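Local coordinates for protein DNA primase (PDB 2AU3) that probably synthesises the short RNA primers that DNA polymerase extends during DNA replication, using a zinc-binding domain and a TOPRIM-containing RNA polymerase core, at residues Leu174-Thr177 against Tyr181-Leu184; Tyr106-Arg111 against Glu165-Thr170; Gly205-Ile208 against Pro214-Ile217; Arg199-Gly204 against Ser222-Lys227; Glu118-Leu121 against Ala126-Tyr129. All blocks are in the same frame, centred on the assembly; numbering follows the deposited sequence.

Contacts 2 and 4 are buried and held by packing of apolar side chains, contact 5 is partly buried, and contacts 1 and 3 lie at the surface, where antiparallel backbone hydrogen bonds do most of the work. Contacts 3 and 4 share strand 200-207: one pairs its end with strand 216-218, the other covers its beginning with a loop. Helix 101-122 serves both contact 2 and contact 5, meeting helix 164-168 near its start and helix 124-132 at its end. Contacts 2 and 4 touch each other, Y106 on V224 and Y167 on F203, while Y129 ties contact 5 to the arginine-bearing hairpin of contact 3.

Contact 1 of 5, residues Leu174-Thr177 against Tyr181-Leu184; sequences LSPT and YRDL
The carbonyl oxygen of L174 accepts the backbone N-H of R182, L174 O to R182 N 2.9 Å, and is also approached by the CA-H of Y181, whose CA lies 3.2 Å from L174 O. In return L174 N donates to R182 O over 2.8 Å. The two residues thus form an antiparallel hydrogen-bonded pair, the rung that closes a small two-stranded beta hairpin on the surface of the primase catalytic core. On one face of the hairpin the side chains of this pair run alongside each other. CD1 of L174 lies over a face of the R182 guanidinium, 3.8 Å from NH2, and also meets L184, CD1 to CD1 4.0 Å. With CG anti to its backbone N (chi1 -173°) and a bend at chi3, R182 brings its guanidinium across to the loop that follows strand 173-174, where its NH1 comes within 3.7 Å of P176 CG. On the other face Y181 packs against helices 151-161 and 164-168, touching V155, L164 and L168. L174 O sits at the edge of this ring, near its plane. S175 OG, hydrogen-bonded to V180 O within the connecting turn, lies 3.8 Å from Y181 CE1.

Contact 2 of 5, residues Tyr106-Arg111 against Glu165-Thr170; sequences YVALDR and EAYLET
L109 and Y167 meet at about a right angle where helix 101-122 packs against helix 164-168, a buried helix-helix contact built of apolar groups. CD2 of L109 comes to the edge of the Y167 ring, near its plane, and touches CE1 at 3.8 Å. The preceding residue, A108, points its methyl at the second helix, its CB 3.8 Å from Y167 CD1 in an oblique approach. The ring reaches A108 and L109 because CG of Y167 is anti to the backbone N (chi1 -166°), which carries it out from its own helix toward the longer one. L109 also faces T170 tip to tip, L109 CG lying 4.0 Å from T170 CG2. Were L109 an alanine, the Y167 ring edge and the T170 methyl would probably lose their apolar neighbour, opening a gap between the two helices. Beyond the pair, F203 of strand 200-207 touches both L109 and Y167, so sheet and helices close on the same spot. T170 uses its two branches differently: CG2 turns to L109, while OG1, bonded to N172 N, stands 3.6 Å above the plane of the Y167 ring, over its centre.

Contact 3 of 5, residues Gly205-Ile208 against Pro214-Ile217; sequences GRRI and PKYI
R207 leaves the end of strand 200-207 and bends over K215 where the antiparallel beta hairpin with strand 216-218 runs into its connecting loop. Its CB is 4.1 Å from K215 O, the oxygen to which the backbone N of R207 donates over 2.8 Å. Farther out, CD and NE pass P214 O, and NE is hydrogen-bonded to S213 O in the connecting loop. A bend at chi3 (136°) then turns the guanidinium so that one face lies over K215 CG, which is 3.6 Å from NH2, while NH1 bonds V209 O. The loop carbonyls therefore fix the rotation of this flat group, and the lysine contributes its aliphatic part: R207 NH2 and K215 NZ stay 6.1 Å apart, which probably limits the repulsion between like charges. Nearer the middle of the hairpin, G205 and I217 form a hydrogen-bonded pair, with G205 N 2.8 Å from I217 O and I217 N 3.0 Å from G205 O. R206 and Y216, the neighbouring non-hydrogen-bonded pair, share a face of the sheet. The R206 side chain is about 11 Å from that of D295, a predicted magnesium ligand of the TOPRIM site. R206 runs alongside K215, with its CD 3.4 Å from K215 O.

Contact 4 of 5, residues Arg199-Gly204 against Ser222-Lys227; sequences RVIGFG and SRVFKK
I201 and F225 make the tight part of this contact, their side chains crossing at about a right angle where the loop before strand 231-232 folds over the start of strand 200-207. The strand carries a classic beta bulge here, I201 and G202 both facing I193 of the adjoining strand. CG1 of I201 comes to the edge of the F225 ring, in its plane, while the terminal CD1 touches F225 CD1 obliquely at 3.7 Å. With CG anti to the backbone N (chi1 180°), F225 extends over the bulge, and its CB lies 3.4 Å from I201 O. G202 fits close beside the ring, its CA 4.2 Å from F225 CD1; a CB on this residue would come very near that same ring atom. With an alanine in place of I201 the branch that meets the F225 ring edge is gone, which would probably open a gap beside the bulge and let the ring turn more freely. The side chains meet more loosely at V224, which is partly exposed: I201 CG2 and V224 CG2 are 4.2 Å apart, although V224 CG1 stays 3.6 Å from I201 O. V224 also rests on Y106 and L109 of helix 101-122. Farther out R199, R223 and K226 are exposed, R199 paired with D195 and R223 with D102. The loop keeps its own shape by a bond from S222 N to F225 O, 2.9 Å, and by a weak one from F225 N to S222 OG, 3.3 Å.

Contact 5 of 5, residues Glu118-Leu121 against Ala126-Tyr129; sequences ESLL and ASEY
Apolar contact between L120 and A126 carries this corner, where helix 101-122 ends and helix 124-132 follows almost at once. L120 CD1 sits 3.5 Å from A126 CB and 3.7 Å from A126 C, so one leucine branch presses against both the methyl and the backbone of the second helix. The leucine gets there with CG anti to its backbone N (chi1 175°), which swings the branched end across to A126 although its CB does not point straight at that helix. L120 CG also lies 4.0 Å from S127 OG. The polar part centres on this hydroxyl. S127 OG is hydrogen-bonded to N123 O one turn back in the chain, and it stands 2.7 Å from L120 O as well. With OG anti to the carbonyl carbon (chi1 -71°), the hydroxyl lies beside its own backbone N and turns back to N123 O. N123 serves the junction a second time, its OD1 accepting the N-H of A126. Beneath the corner Y147 of strand 146-147 touches both L120 and A126, with L145 against L120. Y129 leans on I208 beyond strand 200-207, and on the outer side L121 has its side chain about 8 Å from the zinc ion held by C37, H40, C58 and C61, placing the end of helix 101-122 close to the zinc-binding domain.

Contact 1 of 5, residues Leu174-Thr177 against Tyr181-Leu184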
# COMPACT_ATOMS: atom_id res chain seq x y z
N LEU A 174 -4.15 -14.34 -18.07
CA LEU A 174 -3.68 -15.56 -18.71
C LEU A 174 -4.44 -15.78 -20.03
O LEU A 174 -5.58 -15.33 -20.18
CB LEU A 174 -3.91 -16.75 -17.78
CG LEU A 174 -3.09 -16.80 -16.48
CD1 LEU A 174 -3.99 -17.10 -15.29
CD2 LEU A 174 -2.01 -17.87 -16.60
N SER A 175 -3.80 -16.45 -20.98
CA SER A 175 -4.47 -16.95 -22.18
C SER A 175 -4.29 -18.47 -22.30
O SER A 175 -3.24 -18.95 -22.73
CB SER A 175 -3.95 -16.26 -23.44
OG SER A 175 -4.92 -16.31 -24.47
N PRO A 176 -5.30 -19.23 -21.86
CA PRO A 176 -5.30 -20.69 -21.99
C PRO A 176 -5.41 -21.17 -23.44
O PRO A 176 -4.72 -22.12 -23.82
CB PRO A 176 -6.55 -21.11 -21.20
CG PRO A 176 -6.90 -19.92 -20.36
CD PRO A 176 -6.50 -18.73 -21.16
N THR A 177 -6.27 -20.52 -24.24
CA THR A 177 -6.32 -20.73 -25.69
C THR A 177 -6.34 -19.39 -26.45
O THR A 177 -6.72 -18.35 -25.89
CB THR A 177 -7.54 -21.61 -26.13
OG1 THR A 177 -8.75 -21.13 -25.53
CG2 THR A 177 -7.42 -23.04 -25.63
N TYR A 181 -9.26 -15.48 -22.56
CA TYR A 181 -8.53 -14.99 -21.40
C TYR A 181 -9.11 -15.45 -20.05
O TYR A 181 -10.32 -15.58 -19.88
CB TYR A 181 -8.39 -13.46 -21.46
CG TYR A 181 -7.73 -12.99 -22.74
CD1 TYR A 181 -6.34 -13.03 -22.89
CD2 TYR A 181 -8.50 -12.55 -23.82
CE1 TYR A 181 -5.73 -12.63 -24.08
CE2 TYR A 181 -7.90 -12.15 -25.01
CZ TYR A 181 -6.51 -12.17 -25.12
OH TYR A 181 -5.89 -11.78 -26.30
N ARG A 182 -8.21 -15.72 -19.12
CA ARG A 182 -8.58 -15.98 -17.75
C ARG A 182 -7.86 -15.02 -16.81
O ARG A 182 -6.64 -14.88 -16.85
CB ARG A 182 -8.30 -17.44 -17.37
CG ARG A 182 -8.83 -17.81 -16.00
CD ARG A 182 -8.74 -19.30 -15.71
NE ARG A 182 -7.49 -19.64 -15.04
CZ ARG A 182 -6.53 -20.38 -15.57
NH1 ARG A 182 -6.64 -20.85 -16.81
NH2 ARG A 182 -5.44 -20.63 -14.86
N ASP A 183 -8.64 -14.37 -15.97
CA ASP A 183 -8.13 -13.42 -15.01
C ASP A 183 -7.26 -14.18 -14.03
O ASP A 183 -7.71 -15.14 -13.42
CB ASP A 183 -9.32 -12.82 -14.26
CG ASP A 183 -8.93 -11.70 -13.30
OD1 ASP A 183 -7.71 -11.43 -13.12
OD2 ASP A 183 -9.79 -11.06 -12.69
N LEU A 184 -6.03 -13.72 -13.86
CA LEU A 184 -5.14 -14.30 -12.87
C LEU A 184 -5.76 -14.31 -11.45
O LEU A 184 -5.56 -15.25 -10.67
CB LEU A 184 -3.81 -13.53 -12.86
CG LEU A 184 -2.74 -13.92 -11.84
CD1 LEU A 184 -2.21 -15.33 -12.12
CD2 LEU A 184 -1.59 -12.89 -11.81

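Contact 2 of 5, residues Tyr106-Arg111 against Glu165-Thr170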
# COMPACT_ATOMS: atom_id res chain seq x y z
N TYR A 106 -1.29 2.07 -17.55
CA TYR A 106 -1.71 2.66 -16.28
C TYR A 106 -3.19 2.93 -16.27
O TYR A 106 -3.86 2.76 -15.25
CB TYR A 106 -0.92 3.96 -16.00
CG TYR A 106 0.52 3.68 -15.63
CD1 TYR A 106 0.86 3.24 -14.33
CD2 TYR A 106 1.54 3.79 -16.57
CE1 TYR A 106 2.18 2.96 -13.97
CE2 TYR A 106 2.88 3.49 -16.23
CZ TYR A 106 3.19 3.08 -14.93
OH TYR A 106 4.50 2.78 -14.59
N VAL A 107 -3.73 3.34 -17.42
CA VAL A 107 -5.16 3.59 -17.51
C VAL A 107 -5.92 2.28 -17.38
O VAL A 107 -6.98 2.25 -16.75
CB VAL A 107 -5.55 4.37 -18.79
CG1 VAL A 107 -7.07 4.30 -19.05
CG2 VAL A 107 -5.10 5.82 -18.68
N ALA A 108 -5.36 1.19 -17.93
CA ALA A 108 -6.00 -0.12 -17.84
C ALA A 108 -5.97 -0.64 -16.40
O ALA A 108 -6.97 -1.14 -15.90
CB ALA A 108 -5.29 -1.14 -18.76
N LEU A 109 -4.80 -0.56 -15.78
CA LEU A 109 -4.68 -0.93 -14.37
C LEU A 109 -5.76 -0.24 -13.55
O LEU A 109 -6.40 -0.86 -12.72
CB LEU A 109 -3.27 -0.60 -13.84
CG LEU A 109 -2.27 -1.70 -14.23
CD1 LEU A 109 -0.80 -1.22 -14.10
CD2 LEU A 109 -2.51 -2.98 -13.39
N ASP A 110 -5.98 1.04 -13.82
CA ASP A 110 -6.92 1.82 -13.04
C ASP A 110 -8.38 1.46 -13.35
O ASP A 110 -9.22 1.42 -12.43
CB ASP A 110 -6.68 3.31 -13.26
CG ASP A 110 -7.56 4.15 -12.36
OD1 ASP A 110 -7.23 4.30 -11.15
OD2 ASP A 110 -8.64 4.63 -12.76
N ARG A 111 -8.67 1.21 -14.62
CA ARG A 111 -10.01 0.80 -15.01
C ARG A 111 -10.36 -0.59 -14.46
O ARG A 111 -11.53 -0.89 -14.17
CB ARG A 111 -10.15 0.78 -16.54
CG ARG A 111 -11.50 0.31 -17.00
CD ARG A 111 -12.61 1.28 -16.57
NE ARG A 111 -13.95 0.87 -16.96
CZ ARG A 111 -14.77 0.17 -16.18
NH1 ARG A 111 -14.38 -0.28 -14.98
NH2 ARG A 111 -15.99 -0.10 -16.63
N GLU A 165 -5.03 -4.84 -24.99
CA GLU A 165 -3.66 -5.05 -25.43
C GLU A 165 -2.67 -4.40 -24.45
O GLU A 165 -1.69 -5.01 -24.04
CB GLU A 165 -3.46 -4.52 -26.85
CG GLU A 165 -4.29 -5.25 -27.89
CD GLU A 165 -5.72 -4.71 -28.02
OE1 GLU A 165 -6.09 -3.75 -27.30
OE2 GLU A 165 -6.48 -5.26 -28.86
N ALA A 166 -2.96 -3.18 -24.01
CA ALA A 166 -2.17 -2.58 -22.94
C ALA A 166 -2.18 -3.44 -21.68
O ALA A 166 -1.13 -3.65 -21.07
CB ALA A 166 -2.65 -1.20 -22.62
N TYR A 167 -3.36 -3.91 -21.28
CA TYR A 167 -3.47 -4.66 -20.03
C TYR A 167 -2.65 -5.94 -20.06
O TYR A 167 -2.13 -6.37 -19.03
CB TYR A 167 -4.94 -4.94 -19.63
CG TYR A 167 -5.05 -5.40 -18.18
CD1 TYR A 167 -4.68 -4.54 -17.13
CD2 TYR A 167 -5.48 -6.69 -17.85
CE1 TYR A 167 -4.75 -4.94 -15.79
CE2 TYR A 167 -5.54 -7.10 -16.49
CZ TYR A 167 -5.17 -6.20 -15.47
OH TYR A 167 -5.25 -6.56 -14.15
N LEU A 168 -2.54 -6.55 -21.25
CA LEU A 168 -1.80 -7.80 -21.45
C LEU A 168 -0.33 -7.67 -21.10
O LEU A 168 0.28 -8.63 -20.65
CB LEU A 168 -1.96 -8.30 -22.90
CG LEU A 168 -3.32 -8.93 -23.27
CD1 LEU A 168 -3.52 -9.08 -24.80
CD2 LEU A 168 -3.54 -10.28 -22.55
N GLU A 169 0.23 -6.47 -21.28
CA GLU A 169 1.58 -6.18 -20.82
C GLU A 169 1.79 -6.32 -19.30
O GLU A 169 2.93 -6.38 -18.85
CB GLU A 169 2.03 -4.78 -21.28
CG GLU A 169 2.18 -4.62 -22.79
CD GLU A 169 3.42 -5.32 -23.34
OE1 GLU A 169 4.42 -5.46 -22.60
OE2 GLU A 169 3.39 -5.73 -24.53
N THR A 170 0.71 -6.34 -18.52
CA THR A 170 0.85 -6.48 -17.04
C THR A 170 1.01 -7.93 -16.60
O THR A 170 1.46 -8.19 -15.48
CB THR A 170 -0.35 -5.89 -16.28
OG1 THR A 170 -1.55 -6.58 -16.65
CG2 THR A 170 -0.59 -4.42 -16.67

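Contact 3 of 5, residues Gly205-Ile208 against Pro214-Ile217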
# COMPACT_ATOMS: atom_id res chain seq x y z
N GLY A 205 -4.22 -10.83 -4.59
CA GLY A 205 -5.49 -11.51 -4.56
C GLY A 205 -5.47 -12.58 -3.48
O GLY A 205 -4.59 -13.45 -3.47
N ARG A 206 -6.45 -12.52 -2.60
CA ARG A 206 -6.59 -13.48 -1.49
C ARG A 206 -7.70 -14.43 -1.88
O ARG A 206 -8.82 -14.00 -2.07
CB ARG A 206 -7.01 -12.71 -0.22
CG ARG A 206 -7.56 -13.58 0.94
CD ARG A 206 -6.70 -14.80 1.25
NE ARG A 206 -6.28 -14.84 2.65
CZ ARG A 206 -6.55 -15.82 3.50
NH1 ARG A 206 -7.25 -16.89 3.09
NH2 ARG A 206 -6.12 -15.75 4.75
N ARG A 207 -7.43 -15.71 -2.02
CA ARG A 207 -8.55 -16.56 -2.43
C ARG A 207 -9.54 -16.81 -1.28
O ARG A 207 -9.16 -16.82 -0.10
CB ARG A 207 -8.07 -17.81 -3.16
CG ARG A 207 -7.93 -19.02 -2.34
CD ARG A 207 -7.53 -20.24 -3.16
NE ARG A 207 -6.48 -20.98 -2.48
CZ ARG A 207 -6.65 -21.59 -1.32
NH1 ARG A 207 -7.84 -21.57 -0.73
NH2 ARG A 207 -5.65 -22.25 -0.75
N ILE A 208 -10.82 -16.87 -1.62
CA ILE A 208 -11.88 -17.05 -0.63
C ILE A 208 -12.61 -18.37 -0.85
O ILE A 208 -13.47 -18.76 -0.06
CB ILE A 208 -12.87 -15.86 -0.63
CG1 ILE A 208 -13.42 -15.59 -2.05
CG2 ILE A 208 -12.20 -14.61 -0.03
CD1 ILE A 208 -14.61 -14.62 -2.11
N PRO A 214 -2.26 -21.08 -4.28
CA PRO A 214 -1.84 -20.34 -3.09
C PRO A 214 -2.96 -19.47 -2.56
O PRO A 214 -3.81 -19.01 -3.34
CB PRO A 214 -0.68 -19.48 -3.60
CG PRO A 214 -0.15 -20.24 -4.75
CD PRO A 214 -1.37 -20.81 -5.42
N LYS A 215 -2.95 -19.24 -1.26
CA LYS A 215 -3.98 -18.44 -0.63
C LYS A 215 -3.85 -16.99 -1.10
O LYS A 215 -4.85 -16.28 -1.20
CB LYS A 215 -3.87 -18.51 0.91
CG LYS A 215 -4.64 -19.68 1.56
CD LYS A 215 -4.29 -19.76 3.05
CE LYS A 215 -4.21 -21.20 3.58
NZ LYS A 215 -3.38 -21.24 4.84
N TYR A 216 -2.62 -16.56 -1.38
CA TYR A 216 -2.33 -15.20 -1.83
C TYR A 216 -1.44 -15.19 -3.07
O TYR A 216 -0.41 -15.87 -3.11
CB TYR A 216 -1.69 -14.38 -0.70
CG TYR A 216 -1.36 -12.95 -1.08
CD1 TYR A 216 -2.35 -11.96 -1.07
CD2 TYR A 216 -0.06 -12.59 -1.45
CE1 TYR A 216 -2.05 -10.65 -1.42
CE2 TYR A 216 0.24 -11.27 -1.80
CZ TYR A 216 -0.76 -10.31 -1.78
OH TYR A 216 -0.45 -9.01 -2.13
N ILE A 217 -1.83 -14.41 -4.07
CA ILE A 217 -0.95 -14.18 -5.22
C ILE A 217 -0.83 -12.69 -5.54
O ILE A 217 -1.71 -11.88 -5.18
CB ILE A 217 -1.40 -14.98 -6.45
CG1 ILE A 217 -2.80 -14.53 -6.90
CG2 ILE A 217 -1.36 -16.50 -6.18
CD1 ILE A 217 -3.27 -15.21 -8.16

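Contact 4 of 5, residues Arg199-Gly204 against Ser222-Lys227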
# COMPACT_ATOMS: atom_id res chain seq x y z
N ARG A 199 -0.48 5.48 -7.80
CA ARG A 199 -0.88 4.84 -9.06
C ARG A 199 -0.98 3.36 -8.85
O ARG A 199 -0.04 2.72 -8.33
CB ARG A 199 0.10 5.11 -10.19
CG ARG A 199 0.15 6.55 -10.64
CD ARG A 199 1.01 6.73 -11.90
NE ARG A 199 2.31 6.06 -11.75
CZ ARG A 199 3.25 6.03 -12.68
NH1 ARG A 199 3.05 6.63 -13.85
NH2 ARG A 199 4.40 5.39 -12.45
N VAL A 200 -2.11 2.80 -9.26
CA VAL A 200 -2.28 1.36 -9.21
C VAL A 200 -1.27 0.73 -10.19
O VAL A 200 -1.25 1.07 -11.37
CB VAL A 200 -3.72 0.96 -9.58
CG1 VAL A 200 -3.82 -0.57 -9.73
CG2 VAL A 200 -4.66 1.45 -8.49
N ILE A 201 -0.39 -0.13 -9.68
CA ILE A 201 0.62 -0.76 -10.52
C ILE A 201 0.39 -2.27 -10.64
O ILE A 201 1.07 -2.93 -11.41
CB ILE A 201 2.06 -0.47 -10.01
CG1 ILE A 201 2.23 -0.87 -8.53
CG2 ILE A 201 2.42 0.99 -10.26
CD1 ILE A 201 3.70 -0.93 -8.10
N GLY A 202 -0.57 -2.80 -9.89
CA GLY A 202 -0.90 -4.22 -9.90
C GLY A 202 -1.82 -4.58 -8.76
O GLY A 202 -2.45 -3.69 -8.13
N PHE A 203 -1.92 -5.89 -8.50
CA PHE A 203 -2.84 -6.42 -7.49
C PHE A 203 -2.23 -7.57 -6.68
O PHE A 203 -1.39 -8.30 -7.19
CB PHE A 203 -4.12 -6.92 -8.15
CG PHE A 203 -4.79 -5.88 -9.00
CD1 PHE A 203 -5.55 -4.86 -8.41
CD2 PHE A 203 -4.65 -5.90 -10.38
CE1 PHE A 203 -6.18 -3.89 -9.20
CE2 PHE A 203 -5.29 -4.94 -11.19
CZ PHE A 203 -6.02 -3.93 -10.61
N GLY A 204 -2.68 -7.68 -5.43
CA GLY A 204 -2.69 -8.93 -4.69
C GLY A 204 -4.11 -9.51 -4.71
O GLY A 204 -5.09 -8.78 -4.86
N SER A 222 7.12 -7.10 -13.76
CA SER A 222 7.02 -6.60 -15.12
C SER A 222 7.61 -5.21 -15.14
O SER A 222 8.14 -4.74 -14.12
CB SER A 222 5.56 -6.55 -15.56
OG SER A 222 4.81 -5.64 -14.76
N ARG A 223 7.52 -4.54 -16.28
CA ARG A 223 7.96 -3.16 -16.37
C ARG A 223 7.29 -2.27 -15.33
O ARG A 223 7.96 -1.45 -14.71
CB ARG A 223 7.71 -2.59 -17.77
CG ARG A 223 8.58 -1.38 -18.10
CD ARG A 223 8.46 -0.91 -19.57
NE ARG A 223 7.06 -0.65 -19.92
CZ ARG A 223 6.43 0.50 -19.67
NH1 ARG A 223 7.06 1.51 -19.09
NH2 ARG A 223 5.16 0.64 -20.02
N VAL A 224 5.98 -2.42 -15.17
CA VAL A 224 5.20 -1.52 -14.32
C VAL A 224 5.22 -1.93 -12.83
O VAL A 224 5.12 -1.07 -11.95
CB VAL A 224 3.72 -1.36 -14.85
CG1 VAL A 224 2.85 -2.59 -14.57
CG2 VAL A 224 3.06 -0.10 -14.29
N PHE A 225 5.38 -3.23 -12.57
CA PHE A 225 5.23 -3.76 -11.21
C PHE A 225 6.50 -4.52 -10.74
O PHE A 225 6.88 -5.54 -11.32
CB PHE A 225 3.99 -4.67 -11.15
CG PHE A 225 3.74 -5.29 -9.80
CD1 PHE A 225 3.17 -4.55 -8.78
CD2 PHE A 225 4.08 -6.62 -9.55
CE1 PHE A 225 2.96 -5.11 -7.52
CE2 PHE A 225 3.87 -7.19 -8.31
CZ PHE A 225 3.30 -6.45 -7.29
N LYS A 226 7.16 -4.00 -9.71
CA LYS A 226 8.25 -4.75 -9.08
C LYS A 226 7.97 -4.89 -7.59
O LYS A 226 8.03 -3.90 -6.85
CB LYS A 226 9.61 -4.07 -9.31
CG LYS A 226 9.82 -3.51 -10.75
CD LYS A 226 10.94 -4.24 -11.48
CE LYS A 226 11.10 -3.78 -12.95
NZ LYS A 226 11.26 -2.31 -13.12
N LYS A 227 7.65 -6.11 -7.16
CA LYS A 227 7.20 -6.34 -5.78
C LYS A 227 8.28 -5.94 -4.77
O LYS A 227 7.97 -5.32 -3.76
CB LYS A 227 6.67 -7.77 -5.54
CG LYS A 227 7.71 -8.88 -5.48
CD LYS A 227 7.13 -10.24 -5.87
CE LYS A 227 6.56 -11.00 -4.68
NZ LYS A 227 5.74 -12.22 -5.11

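Contact 5 of 5, residues Glu118-Leu121 against Ala126-Tyr129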
# COMPACT_ATOMS: atom_id res chain seq x y z
N GLU A 118 -16.33 -2.33 -8.13
CA GLU A 118 -17.75 -2.48 -8.40
C GLU A 118 -18.19 -3.91 -8.13
O GLU A 118 -19.30 -4.15 -7.66
CB GLU A 118 -18.05 -2.16 -9.87
CG GLU A 118 -19.22 -1.21 -10.08
CD GLU A 118 -20.46 -1.90 -10.63
OE1 GLU A 118 -21.26 -2.40 -9.81
OE2 GLU A 118 -20.64 -1.94 -11.89
N SER A 119 -17.33 -4.86 -8.49
CA SER A 119 -17.64 -6.26 -8.37
C SER A 119 -17.74 -6.67 -6.90
O SER A 119 -18.60 -7.44 -6.52
CB SER A 119 -16.61 -7.08 -9.12
OG SER A 119 -16.64 -6.77 -10.52
N LEU A 120 -16.90 -6.09 -6.05
CA LEU A 120 -16.96 -6.42 -4.64
C LEU A 120 -18.29 -5.93 -4.04
O LEU A 120 -18.99 -6.69 -3.38
CB LEU A 120 -15.75 -5.84 -3.89
CG LEU A 120 -15.75 -6.01 -2.37
CD1 LEU A 120 -15.65 -7.47 -1.95
CD2 LEU A 120 -14.70 -5.15 -1.68
N LEU A 121 -18.67 -4.69 -4.35
CA LEU A 121 -19.93 -4.12 -3.88
C LEU A 121 -21.15 -4.98 -4.27
O LEU A 121 -22.09 -5.09 -3.50
CB LEU A 121 -20.11 -2.69 -4.41
CG LEU A 121 -19.06 -1.64 -3.96
CD1 LEU A 121 -19.21 -0.31 -4.71
CD2 LEU A 121 -19.11 -1.41 -2.45
N ALA A 126 -18.33 -12.01 -0.99
CA ALA A 126 -17.06 -11.32 -0.91
C ALA A 126 -17.11 -10.16 0.09
O ALA A 126 -16.20 -10.01 0.88
CB ALA A 126 -16.62 -10.82 -2.29
N SER A 127 -18.17 -9.35 0.03
CA SER A 127 -18.28 -8.16 0.86
C SER A 127 -18.36 -8.57 2.32
O SER A 127 -17.58 -8.09 3.16
CB SER A 127 -19.52 -7.33 0.50
OG SER A 127 -19.37 -6.70 -0.75
N GLU A 128 -19.27 -9.50 2.62
CA GLU A 128 -19.40 -10.02 3.98
C GLU A 128 -18.12 -10.68 4.44
O GLU A 128 -17.73 -10.54 5.61
CB GLU A 128 -20.60 -10.98 4.13
CG GLU A 128 -21.94 -10.34 3.82
CD GLU A 128 -23.14 -11.19 4.26
OE1 GLU A 128 -22.95 -12.35 4.71
OE2 GLU A 128 -24.28 -10.68 4.18
N TYR A 129 -17.44 -11.38 3.54
CA TYR A 129 -16.17 -11.99 3.92
C TYR A 129 -15.25 -10.93 4.46
O TYR A 129 -14.83 -11.00 5.61
CB TYR A 129 -15.50 -12.75 2.77
CG TYR A 129 -14.09 -13.21 3.11
CD1 TYR A 129 -13.86 -14.42 3.78
CD2 TYR A 129 -12.98 -12.43 2.77
CE1 TYR A 129 -12.57 -14.84 4.10
CE2 TYR A 129 -11.69 -12.84 3.08
CZ TYR A 129 -11.49 -14.05 3.74
OH TYR A 129 -10.19 -14.44 4.06